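Local coordinates for protein endo-N-acetyl-beta-D-glucosaminidase (Hypocrea jecorina, PDB 4AC1) that hydrolyses the chitobiose core of N-linked glycans as a glycoside hydrolase of family 18, and is held responsible for deglycosylating the fungus's own cellulases, at residues Asp199-Asp202 with Tyr203-Val207; Gly228-Pro231 with Thr232-Asn236; Val240-Val243 with Ser244-Gly247; Glu267-Glu270 with Trp271-Val275. All blocks are in the same frame, centred on the assembly; numbering follows the deposited sequence.

Contact 1: residues Asp199-Asp202 with Tyr203-Val207; sequences DTSD and YDRIV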
loop_
_atom_site.group_PDB
_atom_site.type_symbol
_atom_site.label_atom_id
_atom_site.label_comp_id
_atom_site.label_asym_id
_atom_site.label_seq_id
_atom_site.Cartn_x
_atom_site.Cartn_y
_atom_site.Cartn_z
ATOM N N ASP A 199 -8.452 -5.614 18.820
ATOM C CA ASP A 199 -8.427 -4.648 19.927
ATOM C C ASP A 199 -7.334 -3.616 19.664
ATOM O O ASP A 199 -6.597 -3.716 18.671
ATOM C CB ASP A 199 -8.279 -5.331 21.308
ATOM C CG ASP A 199 -6.979 -6.107 21.464
ATOM O OD1 ASP A 199 -5.909 -5.666 20.987
ATOM O OD2 ASP A 199 -7.029 -7.169 22.129
ATOM N N THR A 200 -7.225 -2.627 20.538
ATOM C CA THR A 200 -6.290 -1.529 20.329
ATOM C C THR A 200 -4.838 -1.833 20.679
ATOM O O THR A 200 -3.965 -1.001 20.442
ATOM C CB THR A 200 -6.682 -0.324 21.189
ATOM O OG1 THR A 200 -6.674 -0.706 22.569
ATOM C CG2 THR A 200 -8.049 0.192 20.810
ATOM N N SER A 201 -4.567 -3.005 21.262
ATOM C CA SER A 201 -3.265 -3.225 21.897
ATOM C C SER A 201 -2.083 -3.107 20.933
ATOM O O SER A 201 -1.077 -2.447 21.253
ATOM C CB SER A 201 -3.227 -4.540 22.685
ATOM O OG SER A 201 -3.410 -5.654 21.833
ATOM N N ASP A 202 -2.201 -3.718 19.755
ATOM C CA ASP A 202 -1.100 -3.667 18.789
ATOM C C ASP A 202 -0.839 -2.259 18.244
ATOM O O ASP A 202 0.310 -1.789 18.241
ATOM C CB ASP A 202 -1.329 -4.671 17.659
ATOM C CG ASP A 202 -1.282 -6.126 18.145
ATOM O OD1 ASP A 202 -0.901 -6.367 19.318
ATOM O OD2 ASP A 202 -1.625 -7.049 17.379
ATOM N N TYR A 203 -1.903 -1.584 17.814
ATOM C CA TYR A 203 -1.792 -0.215 17.327
ATOM C C TYR A 203 -1.164 0.680 18.407
ATOM O O TYR A 203 -0.249 1.462 18.123
ATOM C CB TYR A 203 -3.167 0.303 16.875
ATOM C CG TYR A 203 -3.131 1.547 16.011
ATOM C CD1 TYR A 203 -2.914 2.806 16.566
ATOM C CD2 TYR A 203 -3.327 1.457 14.632
ATOM C CE1 TYR A 203 -2.882 3.942 15.767
ATOM C CE2 TYR A 203 -3.303 2.594 13.825
ATOM C CZ TYR A 203 -3.087 3.826 14.408
ATOM O OH TYR A 203 -3.040 4.979 13.662
ATOM N N ASP A 204 -1.636 0.548 19.648
ATOM C CA ASP A 204 -1.083 1.332 20.767
ATOM C C ASP A 204 0.406 1.045 21.003
ATOM O O ASP A 204 1.184 1.954 21.291
ATOM C CB ASP A 204 -1.838 1.058 22.079
ATOM C CG ASP A 204 -3.265 1.642 22.116
ATOM O OD1 ASP A 204 -3.617 2.573 21.362
ATOM O OD2 ASP A 204 -4.046 1.161 22.961
ATOM N N ARG A 205 0.797 -0.223 20.900
ATOM C CA ARG A 205 2.200 -0.606 21.058
ATOM C C ARG A 205 3.080 0.027 19.964
ATOM O O ARG A 205 4.198 0.495 20.224
ATOM C CB ARG A 205 2.333 -2.132 21.073
ATOM C CG ARG A 205 3.682 -2.652 21.568
ATOM C CD ARG A 205 3.720 -4.182 21.655
ATOM N NE ARG A 205 2.714 -4.714 22.569
ATOM C CZ ARG A 205 1.602 -5.349 22.211
ATOM N NH1 ARG A 205 1.309 -5.552 20.934
ATOM N NH2 ARG A 205 0.765 -5.778 23.149
ATOM N N ILE A 206 2.560 0.055 18.740
ATOM C CA ILE A 206 3.277 0.661 17.629
ATOM C C ILE A 206 3.470 2.166 17.885
ATOM O O ILE A 206 4.569 2.699 17.710
ATOM C CB ILE A 206 2.527 0.407 16.311
ATOM C CG1 ILE A 206 2.673 -1.063 15.893
ATOM C CG2 ILE A 206 3.021 1.347 15.226
ATOM C CD1 ILE A 206 1.667 -1.532 14.843
ATOM N N VAL A 207 2.413 2.838 18.334
ATOM C CA VAL A 207 2.497 4.270 18.641
ATOM C C VAL A 207 3.529 4.532 19.745
ATOM O O VAL A 207 4.337 5.462 19.644
ATOM C CB VAL A 207 1.122 4.872 18.995
ATOM C CG1 VAL A 207 1.274 6.298 19.530
ATOM C CG2 VAL A 207 0.213 4.855 17.772
HETATM O O HOH W 1 -4.468 -2.787 17.347
HETATM O O HOH W 2 -6.378 1.362 24.086
HETATM O O HOH W 3 -1.321 -7.473 22.119
#
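Asp-202 and Arg-205 lie side by side on the first turn of helix 201-208 and form a salt bridge, OD1 of Asp-202 to NH1 of Arg-205 at 2.9 Å. The carboxylate oxygen sits at the guanidinium edge, near its plane, but is met on its anti side, the two planes 59° apart. Arg-205 gets there by a bend at chi3 (-60°), and its NH1 also pairs with Glu-162. This flank is wet: one water links OD1 of Asp-202 with NH2 of Arg-205. On a separate flank, facing solvent in its own right, a second water bridges Thr-200 OG1 and Asp-204 OD2, while Asp-204 OD1 is hydrogen-bonded to Tyr-246 OH. Packing is tighter along the backbone. Asp-204 N donates to Thr-200 O at 2.9 Å, nearly straight, and CG1 of Ile-206 approaches Asp-202 O to 3.4 Å. Asp-199 OD1 caps the helix start, accepting from Ser-201 N at 3.0 Å and, in one conformer, from Ser-201 OG on the same carboxylate face. Helix 201-208 connects strands 185-189 and 216-221; Ile-206 packs on loop residues Phe-190 and Leu-161, and Tyr-203 on Leu-242 of helix 232-246, its OH reaching Val-216 O of the following strand.

Contact 2: residues Gly228-Pro231 with Thr232-Asn236; sequences GWIP and TSSLN. With NAG (2-acetamido-2-deoxy-beta-D-glucopyranose), chain B.
The carbonyl oxygen of Pro-231, the N-cap residue of helix 232-246, takes two backbone N-H groups of the first turn. Leu-235 N reaches Pro-231 O at 3.2 Å, almost straight (167°) and in the carbonyl plane; Ser-234 N adds a weak, bent bond to the same oxygen. The side chains add van der Waals contacts. Pro-231 lays its ring against the turn, with CB 3.6 Å from Ser-233 OG and CD 4.2 Å from Ser-234 CB. Ile-230 places CG1 between its backbone N and carbonyl carbon (chi1 67°), which carries CD1 toward the helix, 3.6 Å from Ser-234 OG in one of that serine's two conformers and in apolar contact with Leu-235 CB at 4.4 Å. Met-197 and Gln-220 extend this packing, and Thr-232 leans on Ile-274 of helix 270-279. At the far end of the segment Asn-236, its CG opposite the backbone N (chi1 178°), leads away from the cap and is bonded through ND2 to C1 of the N-acetylglucosamine at 1.4 Å; Thr-238 completes the Asn-X-Thr sequon. The chemistry implies a division of labour: the Pro-231 carbonyl and carbon packing mark the helix start, while the amide nitrogen of Asn-236 is spent on the glycosidic bond to the sugar.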
loop_
_atom_site.group_PDB
_atom_site.type_symbol
_atom_site.label_atom_id
_atom_site.label_comp_id
_atom_site.label_asym_id
_atom_site.label_seq_id
_atom_site.Cartn_x
_atom_site.Cartn_y
_atom_site.Cartn_z
ATOM N N GLY A 228 -5.857 -13.935 9.729
ATOM C CA GLY A 228 -6.018 -12.692 10.435
ATOM C C GLY A 228 -7.134 -11.766 9.961
ATOM O O GLY A 228 -7.180 -10.622 10.388
ATOM N N TRP A 229 -8.039 -12.240 9.099
ATOM C CA TRP A 229 -9.239 -11.452 8.775
ATOM C C TRP A 229 -10.122 -11.280 10.001
ATOM O O TRP A 229 -10.282 -12.209 10.794
ATOM C CB TRP A 229 -10.027 -12.095 7.631
ATOM C CG TRP A 229 -11.347 -11.430 7.305
ATOM C CD1 TRP A 229 -11.572 -10.455 6.368
ATOM C CD2 TRP A 229 -12.622 -11.700 7.908
ATOM N NE1 TRP A 229 -12.895 -10.108 6.349
ATOM C CE2 TRP A 229 -13.571 -10.860 7.275
ATOM C CE3 TRP A 229 -13.059 -12.588 8.907
ATOM C CZ2 TRP A 229 -14.922 -10.859 7.626
ATOM C CZ3 TRP A 229 -14.411 -12.586 9.252
ATOM C CH2 TRP A 229 -15.322 -11.735 8.604
ATOM N N ILE A 230 -10.701 -10.089 10.152
ATOM C CA ILE A 230 -11.718 -9.846 11.179
ATOM C C ILE A 230 -12.917 -9.133 10.561
ATOM O O ILE A 230 -12.763 -8.403 9.574
ATOM C CB ILE A 230 -11.152 -9.031 12.379
ATOM C CG1 ILE A 230 -10.785 -7.595 11.958
ATOM C CG2 ILE A 230 -9.952 -9.762 13.008
ATOM C CD1 ILE A 230 -10.379 -6.691 13.102
ATOM N N PRO A 231 -14.114 -9.320 11.143
ATOM C CA PRO A 231 -15.292 -8.609 10.668
ATOM C C PRO A 231 -15.100 -7.098 10.762
ATOM O O PRO A 231 -14.427 -6.613 11.674
ATOM C CB PRO A 231 -16.398 -9.059 11.640
ATOM C CG PRO A 231 -15.897 -10.271 12.298
ATOM C CD PRO A 231 -14.419 -10.210 12.280
ATOM N N THR A 232 -15.710 -6.359 9.843
ATOM C CA THR A 232 -15.663 -4.897 9.882
ATOM C C THR A 232 -16.241 -4.314 11.173
ATOM O O THR A 232 -15.800 -3.250 11.620
ATOM C CB THR A 232 -16.304 -4.236 8.631
ATOM O OG1 THR A 232 -17.638 -4.728 8.449
ATOM C CG2 THR A 232 -15.464 -4.534 7.385
ATOM N N SER A 233 -17.209 -5.010 11.774
ATOM C CA SER A 233 -17.759 -4.590 13.060
ATOM C C SER A 233 -16.680 -4.582 14.151
ATOM O O SER A 233 -16.686 -3.714 15.024
ATOM C CB SER A 233 -18.925 -5.494 13.469
ATOM O OG SER A 233 -18.485 -6.829 13.629
ATOM N N SER A 234 -15.769 -5.556 14.105
ATOM C CA SER A 234 -14.653 -5.638 15.047
ATOM C C SER A 234 -13.678 -4.493 14.792
ATOM O O SER A 234 -13.220 -3.830 15.721
ATOM C CB SER A 234 -13.943 -6.988 14.903
ATOM O OG SER A 234 -12.827 -7.103 15.769
ATOM N N LEU A 235 -13.362 -4.283 13.515
ATOM C CA LEU A 235 -12.523 -3.169 13.086
ATOM C C LEU A 235 -13.097 -1.851 13.609
ATOM O O LEU A 235 -12.364 -1.024 14.165
ATOM C CB LEU A 235 -12.398 -3.153 11.555
ATOM C CG LEU A 235 -11.608 -1.982 10.963
ATOM C CD1 LEU A 235 -10.142 -2.061 11.365
ATOM C CD2 LEU A 235 -11.753 -1.941 9.447
ATOM N N ASN A 236 -14.409 -1.673 13.444
ATOM C CA ASN A 236 -15.072 -0.458 13.881
ATOM C C ASN A 236 -14.909 -0.212 15.383
ATOM O O ASN A 236 -14.558 0.893 15.805
ATOM C CB ASN A 236 -16.551 -0.492 13.512
ATOM C CG ASN A 236 -17.280 0.726 13.999
ATOM O OD1 ASN A 236 -16.932 1.853 13.642
ATOM N ND2 ASN A 236 -18.299 0.507 14.843
HETATM C C1 NAG B . -19.115 1.532 15.444
HETATM C C2 NAG B . -20.478 1.497 14.750
HETATM C C3 NAG B . -21.550 2.289 15.504
HETATM C C4 NAG B . -21.494 2.094 17.017
HETATM C C5 NAG B . -20.065 2.144 17.561
HETATM C C6 NAG B . -19.998 1.744 19.033
HETATM C C7 NAG B . -20.404 1.177 12.340
HETATM C C8 NAG B . -20.254 1.819 10.996
HETATM N N2 NAG B . -20.352 1.991 13.389
HETATM O O3 NAG B . -22.831 1.882 15.073
HETATM O O4 NAG B . -22.278 3.103 17.620
HETATM O O5 NAG B . -19.244 1.256 16.827
HETATM O O6 NAG B . -20.460 0.420 19.232
HETATM O O7 NAG B . -20.568 -0.038 12.432
#

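Contact 3: residues Val240-Val243 with Ser244-Gly247; sequences VSLV and SEYG
The last turn of helix 232-246, which joins strands 216-221 and 251-255 in a beta-alpha-beta unit of the family 18 barrel, is built where Val-240 to Val-243 meet Ser-244 to Gly-247. Ser-241 O is held twice. Glu-245 N donates to Ser-241 O at 3.2 Å. The hydroxyl OG of Ser-244 also donates to Ser-241 O, at 2.7 Å. This hydroxyl can turn back along the helix because OG stands between the backbone N and the carbonyl carbon (chi1 82°), so Ser-244 satisfies its own OG within the turn. Leu-242 O is met by Tyr-246 N at 2.9 Å, with a weak second bond from Glu-245 N. Among the side chains, CD2 of Leu-242 touches CE2 of Tyr-246 at 4.0 Å and OE1 of Glu-245 at 3.6 Å, crossing both obliquely. The neighbouring Glu-245 CB sits 3.7 Å above the centre of the Tyr-246 ring and covers that face. Beyond the ring, Tyr-246 OH is hydrogen-bonded to Asp-204 OD1 of helix 201-208, to which Glu-245 OE1 also comes close; such like-charged proximity may raise the affinity of one carboxylate for a proton. A phenylalanine in place of Tyr-246 could keep the contact with Leu-242, but would probably leave Asp-204 OD1 beside Glu-245 OE1 without its hydroxyl donor. At the other end Val-240 touches a glycan sugar. The helix stops at Gly-247, whose phi is positive (81°) and whose N closes the final turn on Val-243 O at 2.7 Å.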
loop_
_atom_site.group_PDB
_atom_site.type_symbol
_atom_site.label_atom_id
_atom_site.label_comp_id
_atom_site.label_asym_id
_atom_site.label_seq_id
_atom_site.Cartn_x
_atom_site.Cartn_y
_atom_site.Cartn_z
ATOM N N VAL A 240 -13.049 3.157 16.839
ATOM C CA VAL A 240 -13.729 4.070 17.782
ATOM C C VAL A 240 -12.825 4.344 18.998
ATOM O O VAL A 240 -12.636 5.497 19.401
ATOM C CB VAL A 240 -15.137 3.559 18.211
ATOM C CG1 VAL A 240 -15.708 4.418 19.348
ATOM C CG2 VAL A 240 -16.080 3.580 17.032
ATOM N N SER A 241 -12.263 3.281 19.564
ATOM C CA SER A 241 -11.380 3.420 20.716
ATOM C C SER A 241 -10.096 4.182 20.375
ATOM O O SER A 241 -9.681 5.066 21.115
ATOM C CB SER A 241 -11.058 2.050 21.302
ATOM O OG SER A 241 -10.208 2.171 22.423
ATOM N N LEU A 242 -9.461 3.839 19.251
ATOM C CA LEU A 242 -8.244 4.534 18.832
ATOM C C LEU A 242 -8.460 6.029 18.635
ATOM O O LEU A 242 -7.648 6.829 19.092
ATOM C CB LEU A 242 -7.674 3.922 17.545
ATOM C CG LEU A 242 -7.174 2.479 17.667
ATOM C CD1 LEU A 242 -6.808 1.939 16.302
ATOM C CD2 LEU A 242 -6.000 2.387 18.620
ATOM N N VAL A 243 -9.550 6.396 17.957
ATOM C CA VAL A 243 -9.890 7.795 17.708
ATOM C C VAL A 243 -10.101 8.554 19.033
ATOM O O VAL A 243 -9.714 9.714 19.166
ATOM C CB VAL A 243 -11.099 7.893 16.734
ATOM C CG1 VAL A 243 -11.736 9.289 16.731
ATOM C CG2 VAL A 243 -10.655 7.496 15.324
ATOM N N SER A 244 -10.693 7.875 20.022
ATOM C CA SER A 244 -10.875 8.492 21.349
ATOM C C SER A 244 -9.531 8.812 22.026
ATOM O O SER A 244 -9.431 9.766 22.813
ATOM C CB SER A 244 -11.766 7.628 22.245
ATOM O OG SER A 244 -11.044 6.580 22.857
ATOM N N GLU A 245 -8.507 8.022 21.700
ATOM C CA GLU A 245 -7.152 8.217 22.220
ATOM C C GLU A 245 -6.385 9.285 21.452
ATOM O O GLU A 245 -5.730 10.136 22.059
ATOM C CB GLU A 245 -6.339 6.922 22.114
ATOM C CG GLU A 245 -6.834 5.734 22.902
ATOM C CD GLU A 245 -5.833 4.595 22.839
ATOM O OE1 GLU A 245 -5.882 3.825 21.865
ATOM O OE2 GLU A 245 -4.962 4.513 23.728
ATOM N N TYR A 246 -6.443 9.215 20.121
ATOM C CA TYR A 246 -5.519 9.961 19.263
ATOM C C TYR A 246 -6.154 11.087 18.461
ATOM O O TYR A 246 -5.428 11.904 17.894
ATOM C CB TYR A 246 -4.763 9.004 18.321
ATOM C CG TYR A 246 -4.052 7.881 19.055
ATOM C CD1 TYR A 246 -3.074 8.162 20.003
ATOM C CD2 TYR A 246 -4.377 6.540 18.820
ATOM C CE1 TYR A 246 -2.423 7.146 20.696
ATOM C CE2 TYR A 246 -3.719 5.500 19.511
ATOM C CZ TYR A 246 -2.752 5.825 20.459
ATOM O OH TYR A 246 -2.101 4.822 21.158
ATOM N N GLY A 247 -7.485 11.117 18.394
ATOM C CA GLY A 247 -8.195 12.113 17.588
ATOM C C GLY A 247 -8.270 11.759 16.116
ATOM O O GLY A 247 -9.353 11.723 15.530
#

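Contact 4: residues Glu267-Glu270 with Trp271-Val275; sequences EPWE and WAQIV. With ZN (zinc ion), chain H.
The extended side chain of Gln-273 runs alongside Trp-269 and obliquely to Glu-270, where a type I turn from Glu-267 to Glu-270 opens into helix 270-279. Backbone bonds form the first turn: Gln-273 N donates to Trp-269 O at 3.2 Å, and Ile-274 N to Glu-270 O at 2.9 Å. Waters extend the pattern, one between Glu-267 O and Trp-271 N, another between Pro-268 O and Ala-272 N. In the side-chain packing, CG of Gln-273 lies anti to the carbonyl carbon (chi1 -66°), which brings OE1 to the edge of the Trp-269 ring, 3.9 Å from CD1, with amide and ring planes 85° apart; it also lies 3.5 Å from Glu-270 CG. Its NE2 bonds to Lys-29 O. With alanine in place of Gln-273, Lys-29 O would probably lose this donor and a gap would open beside the indole edge. Metal bonds link the first and last residues of the turn: zinc is bound by Glu-267 OE1 and Glu-270 OE2, each at 2.1 Å, and by four waters. Each carboxylate keeps its other oxygen for a zinc-bound water, which should hold both groups in orientation. On the buried side Val-275 CG2 rests 3.6 Å above the centre of the Trp-271 ring.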
loop_
_atom_site.group_PDB
_atom_site.type_symbol
_atom_site.label_atom_id
_atom_site.label_comp_id
_atom_site.label_asym_id
_atom_site.label_seq_id
_atom_site.Cartn_x
_atom_site.Cartn_y
_atom_site.Cartn_z
ATOM N N GLU A 267 -19.988 -7.276 -6.007
ATOM C CA GLU A 267 -20.111 -5.912 -5.487
ATOM C C GLU A 267 -18.935 -5.569 -4.561
ATOM O O GLU A 267 -19.124 -5.324 -3.369
ATOM C CB GLU A 267 -21.439 -5.748 -4.751
ATOM C CG GLU A 267 -22.671 -6.006 -5.617
ATOM C CD GLU A 267 -23.946 -5.777 -4.849
ATOM O OE1 GLU A 267 -24.159 -6.499 -3.848
ATOM O OE2 GLU A 267 -24.710 -4.861 -5.230
ATOM N N PRO A 268 -17.713 -5.499 -5.121
ATOM C CA PRO A 268 -16.531 -5.372 -4.259
ATOM C C PRO A 268 -16.379 -4.004 -3.576
ATOM O O PRO A 268 -15.647 -3.889 -2.592
ATOM C CB PRO A 268 -15.373 -5.635 -5.228
ATOM C CG PRO A 268 -15.913 -5.287 -6.580
ATOM C CD PRO A 268 -17.344 -5.710 -6.534
ATOM N N TRP A 269 -17.081 -2.995 -4.091
ATOM C CA TRP A 269 -17.069 -1.626 -3.548
ATOM C C TRP A 269 -17.795 -1.494 -2.213
ATOM O O TRP A 269 -17.641 -0.477 -1.526
ATOM C CB TRP A 269 -17.707 -0.653 -4.542
ATOM C CG TRP A 269 -19.082 -1.086 -4.928
ATOM C CD1 TRP A 269 -20.228 -0.859 -4.231
ATOM C CD2 TRP A 269 -19.451 -1.854 -6.080
ATOM N NE1 TRP A 269 -21.299 -1.428 -4.888
ATOM C CE2 TRP A 269 -20.851 -2.045 -6.025
ATOM C CE3 TRP A 269 -18.736 -2.406 -7.149
ATOM C CZ2 TRP A 269 -21.556 -2.750 -7.012
ATOM C CZ3 TRP A 269 -19.436 -3.093 -8.140
ATOM C CH2 TRP A 269 -20.832 -3.267 -8.055
ATOM N N GLU A 270 -18.590 -2.499 -1.831
ATOM C CA GLU A 270 -19.325 -2.398 -0.578
ATOM C C GLU A 270 -18.399 -2.303 0.635
ATOM O O GLU A 270 -18.718 -1.605 1.595
ATOM C CB GLU A 270 -20.339 -3.524 -0.421
ATOM C CG GLU A 270 -21.508 -3.381 -1.378
ATOM C CD GLU A 270 -22.526 -4.489 -1.255
ATOM O OE1 GLU A 270 -22.243 -5.485 -0.568
ATOM O OE2 GLU A 270 -23.618 -4.369 -1.870
ATOM N N TRP A 271 -17.243 -2.970 0.570
ATOM C CA TRP A 271 -16.232 -2.850 1.609
ATOM C C TRP A 271 -15.876 -1.378 1.855
ATOM O O TRP A 271 -15.906 -0.910 2.982
ATOM C CB TRP A 271 -14.974 -3.635 1.215
ATOM C CG TRP A 271 -13.898 -3.650 2.268
ATOM C CD1 TRP A 271 -13.766 -4.555 3.281
ATOM C CD2 TRP A 271 -12.816 -2.722 2.408
ATOM N NE1 TRP A 271 -12.668 -4.253 4.044
ATOM C CE2 TRP A 271 -12.062 -3.132 3.529
ATOM C CE3 TRP A 271 -12.405 -1.587 1.692
ATOM C CZ2 TRP A 271 -10.930 -2.439 3.959
ATOM C CZ3 TRP A 271 -11.268 -0.905 2.121
ATOM C CH2 TRP A 271 -10.536 -1.339 3.235
ATOM N N ALA A 272 -15.554 -0.651 0.780
ATOM C CA ALA A 272 -15.193 0.760 0.908
ATOM C C ALA A 272 -16.321 1.622 1.455
ATOM O O ALA A 272 -16.056 2.577 2.167
ATOM C CB ALA A 272 -14.677 1.315 -0.418
ATOM N N GLN A 273 -17.567 1.281 1.123
ATOM C CA GLN A 273 -18.727 1.939 1.732
ATOM C C GLN A 273 -18.787 1.724 3.249
ATOM O O GLN A 273 -18.939 2.667 4.013
ATOM C CB GLN A 273 -20.023 1.440 1.087
ATOM C CG GLN A 273 -20.190 1.821 -0.369
ATOM C CD GLN A 273 -21.433 1.236 -0.997
ATOM O OE1 GLN A 273 -21.746 0.062 -0.797
ATOM N NE2 GLN A 273 -22.120 2.033 -1.801
ATOM N N ILE A 274 -18.630 0.474 3.678
ATOM C CA ILE A 274 -18.640 0.145 5.100
ATOM C C ILE A 274 -17.505 0.837 5.846
ATOM O O ILE A 274 -17.704 1.426 6.914
ATOM C CB ILE A 274 -18.607 -1.394 5.310
ATOM C CG1 ILE A 274 -19.936 -1.996 4.837
ATOM C CG2 ILE A 274 -18.323 -1.750 6.771
ATOM C CD1 ILE A 274 -20.052 -3.480 4.996
ATOM N N VAL A 275 -16.303 0.783 5.279
ATOM C CA VAL A 275 -15.156 1.413 5.941
ATOM C C VAL A 275 -15.258 2.939 5.935
ATOM O O VAL A 275 -14.800 3.582 6.861
ATOM C CB VAL A 275 -13.805 0.883 5.393
ATOM C CG1 VAL A 275 -12.646 1.507 6.123
ATOM C CG2 VAL A 275 -13.746 -0.612 5.572
HETATM ZN ZN ZN H . -25.107 -5.815 -2.109
HETATM O O HOH W 4 -17.739 -5.619 -0.859
HETATM O O HOH W 5 -26.372 -4.329 -3.224
HETATM O O HOH W 6 -14.117 -1.807 -1.719
HETATM O O HOH W 7 -23.887 0.487 -3.712
HETATM O O HOH W 8 -22.056 -1.244 1.913
HETATM O O HOH W 9 -24.129 -7.141 -1.039
HETATM O O HOH W 10 -26.666 -7.190 -2.416
HETATM O O HOH W 11 -26.092 -5.154 -0.370
#

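Overall arrangement
The four contacts follow one another along the chain and lie on three helices that pack outside the parallel strands of the barrel. Contact 1 is on helix 201-208, contacts 2 and 3 are the beginning and end of helix 232-246, about 17 Å apart between centres, and contact 4 opens helix 270-279. The middle helix links the other two: its last turn meets contact 1, about 11 Å away between centres, through Asp-204 with Tyr-246, and its first turn meets contact 4, about 13 Å away, through Thr-232 and Ile-274. Contacts 1 and 4 do not touch. Successive helices are thus joined at different levels of the barrel wall, with the glycan on Asn-236 and the zinc held by Glu-267 and Glu-270 on its outer surface.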